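PDB 6ZZB: SAG family member (Sag19) from Eimeria tenella, which is a surface antigen of unknown function, probably displayed on the parasite surface and perhaps involved in its contact with the host. Local coordinates for residues A[78-83]-A[207-212]. Sequence-based numbering, arbitrary orientation.
Sequences TEVTES and FCYFID
Y209 reaches from the strand to the helix and ends in a hydrogen bond between its OH and S83 OG, 2.7 Å long, with either hydroxyl able to be the donor. S83 OG sits at the rim of the phenol, in the plane of the ring. On the tyrosine side, CG stands anti to the backbone N (chi1 -173°), which sends the ring obliquely past V80 toward S83, nearly a turn later. V80 and Y209 run by each other in opposite directions: the valine CG1 comes obliquely against the ring, 3.8 Å from Y209 CD2, with CG2 a little farther from the same atom. Both side chains are buried. An apolar patch at the root of the tyrosine gives way to a polar grip at its end.

I211, two residues on and directed to the same side of the strand, packs against E79 and S83. Its chain is extended beyond CG1 (chi2 -179°), carrying CD1 against the helix backbone to within 3.6 Å of E79 CB. The same methyl lies against the E79 carbonyl oxygen, which accepts the helical hydrogen bond from S83 N. The carboxylate of E79 turns to other partners, with OE2 in a salt bridge to K190. S83 OG has a second link: a water 2.7 Å from it donates to D212 OD1, tying the helix to the residue after the strand, where a cis peptide bond joins I211 to D212.

The segment axes cross at 73°, 9.2 Å apart at closest approach. Strand 203-211 pairs antiparallel with 126-131 and 190-196. This is helix-on-sheet packing, with helix 77-86 laid across one face of the mixed sheet in an alpha-beta-alpha, CAP-like fold, consistent with the protein's grouping among CAP proteins.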
loop_
_atom_site.group_PDB
_atom_site.type_symbol
_atom_site.label_atom_id
_atom_site.label_comp_id
_atom_site.label_asym_id
_atom_site.label_seq_id
_atom_site.Cartn_x
_atom_site.Cartn_y
_atom_site.Cartn_z
ATOM N N THR A 78 11.203 -9.117 -10.054
ATOM C CA THR A 78 10.755 -10.397 -10.652
ATOM C C THR A 78 9.639 -11.009 -9.805
ATOM O O THR A 78 8.694 -11.556 -10.327
ATOM C CB THR A 78 11.916 -11.393 -10.760
ATOM O OG1 THR A 78 12.990 -10.799 -11.495
ATOM C CG2 THR A 78 11.477 -12.651 -11.468
ATOM N N GLU A 79 9.799 -10.917 -8.494
ATOM C CA GLU A 79 8.842 -11.497 -7.536
ATOM C C GLU A 79 7.516 -10.749 -7.603
ATOM O O GLU A 79 6.477 -11.379 -7.593
ATOM C CB GLU A 79 9.431 -11.439 -6.136
ATOM C CG GLU A 79 10.632 -12.334 -5.948
ATOM C CD GLU A 79 11.151 -12.240 -4.534
ATOM O OE1 GLU A 79 11.620 -11.158 -4.119
ATOM O OE2 GLU A 79 11.165 -13.279 -3.866
ATOM N N VAL A 80 7.596 -9.421 -7.678
ATOM C CA VAL A 80 6.360 -8.615 -7.787
ATOM C C VAL A 80 5.634 -8.969 -9.083
ATOM O O VAL A 80 4.432 -9.213 -9.064
ATOM C CB VAL A 80 6.696 -7.120 -7.711
ATOM C CG1 VAL A 80 5.477 -6.280 -8.020
ATOM C CG2 VAL A 80 7.281 -6.777 -6.356
ATOM N N THR A 81 6.363 -9.041 -10.205
ATOM C CA THR A 81 5.721 -9.356 -11.499
ATOM C C THR A 81 5.037 -10.716 -11.424
ATOM O O THR A 81 3.917 -10.899 -11.876
ATOM C CB THR A 81 6.745 -9.314 -12.624
ATOM O OG1 THR A 81 7.274 -7.983 -12.723
ATOM C CG2 THR A 81 6.136 -9.782 -13.929
ATOM N N GLU A 82 5.718 -11.709 -10.846
ATOM C CA GLU A 82 5.148 -13.073 -10.807
ATOM C C GLU A 82 3.963 -13.170 -9.834
ATOM O O GLU A 82 2.964 -13.845 -10.124
ATOM C CB GLU A 82 6.286 -14.021 -10.405
ATOM C CG GLU A 82 6.046 -15.443 -10.791
ATOM C CD GLU A 82 5.918 -15.645 -12.302
ATOM O OE1 GLU A 82 5.071 -16.340 -12.658
ATOM O OE2 GLU A 82 6.655 -15.017 -13.099
ATOM N N SER A 83 4.055 -12.491 -8.691
ATOM C CA SER A 83 2.930 -12.433 -7.728
ATOM C C SER A 83 1.694 -11.827 -8.405
ATOM O O SER A 83 0.595 -12.370 -8.297
ATOM C CB SER A 83 3.339 -11.662 -6.522
ATOM O OG SER A 83 2.258 -11.510 -5.624
ATOM N N PHE A 207 3.507 3.609 -3.665
ATOM C CA PHE A 207 2.862 2.290 -3.748
ATOM C C PHE A 207 3.802 1.267 -3.161
ATOM O O PHE A 207 4.962 1.209 -3.582
ATOM C CB PHE A 207 2.530 1.936 -5.187
ATOM C CG PHE A 207 1.860 0.602 -5.337
ATOM C CD1 PHE A 207 0.548 0.466 -4.923
ATOM C CD2 PHE A 207 2.510 -0.500 -5.876
ATOM C CE1 PHE A 207 -0.096 -0.759 -5.040
ATOM C CE2 PHE A 207 1.862 -1.725 -5.943
ATOM C CZ PHE A 207 0.569 -1.835 -5.545
ATOM N N CYS A 208 3.308 0.440 -2.260
ATOM C CA CYS A 208 4.064 -0.721 -1.752
ATOM C C CYS A 208 3.278 -1.985 -2.053
ATOM O O CYS A 208 2.119 -2.116 -1.623
ATOM C CB CYS A 208 4.316 -0.620 -0.265
ATOM S SG CYS A 208 5.316 0.768 0.301
ATOM N N TYR A 209 3.917 -2.918 -2.742
ATOM C CA TYR A 209 3.337 -4.217 -3.083
ATOM C C TYR A 209 3.836 -5.252 -2.089
ATOM O O TYR A 209 5.058 -5.403 -1.933
ATOM C CB TYR A 209 3.707 -4.651 -4.505
ATOM C CG TYR A 209 2.969 -5.896 -4.898
ATOM C CD1 TYR A 209 1.651 -5.808 -5.281
ATOM C CD2 TYR A 209 3.525 -7.158 -4.840
ATOM C CE1 TYR A 209 0.897 -6.920 -5.565
ATOM C CE2 TYR A 209 2.802 -8.278 -5.169
ATOM C CZ TYR A 209 1.484 -8.163 -5.561
ATOM O OH TYR A 209 0.746 -9.250 -5.907
ATOM N N PHE A 210 2.906 -5.940 -1.443
ATOM C CA PHE A 210 3.200 -6.999 -0.466
ATOM C C PHE A 210 2.968 -8.359 -1.114
ATOM O O PHE A 210 1.954 -8.578 -1.754
ATOM C CB PHE A 210 2.308 -6.837 0.761
ATOM C CG PHE A 210 2.547 -5.552 1.509
ATOM C CD1 PHE A 210 1.992 -4.348 1.071
ATOM C CD2 PHE A 210 3.332 -5.516 2.651
ATOM C CE1 PHE A 210 2.225 -3.165 1.737
ATOM C CE2 PHE A 210 3.548 -4.326 3.333
ATOM C CZ PHE A 210 2.998 -3.148 2.882
ATOM N N ILE A 211 3.931 -9.267 -0.910
ATOM C CA ILE A 211 3.815 -10.687 -1.305
ATOM C C ILE A 211 3.617 -11.446 -0.005
ATOM O O ILE A 211 4.491 -11.349 0.857
ATOM C CB ILE A 211 5.061 -11.146 -2.074
ATOM C CG1 ILE A 211 5.350 -10.253 -3.278
ATOM C CG2 ILE A 211 4.932 -12.626 -2.453
ATOM C CD1 ILE A 211 6.558 -10.697 -4.077
ATOM N N ASP A 212 2.484 -12.154 0.168
ATOM C CA ASP A 212 1.368 -12.325 -0.738
ATOM C C ASP A 212 0.340 -11.238 -0.491
ATOM O O ASP A 212 0.195 -10.801 0.642
ATOM C CB ASP A 212 0.689 -13.675 -0.482
ATOM C CG ASP A 212 1.580 -14.837 -0.857
ATOM O OD1 ASP A 212 2.157 -14.797 -1.952
ATOM O OD2 ASP A 212 1.643 -15.779 -0.047
HETATM O O HOH W 1 1.680 -13.796 -4.400
#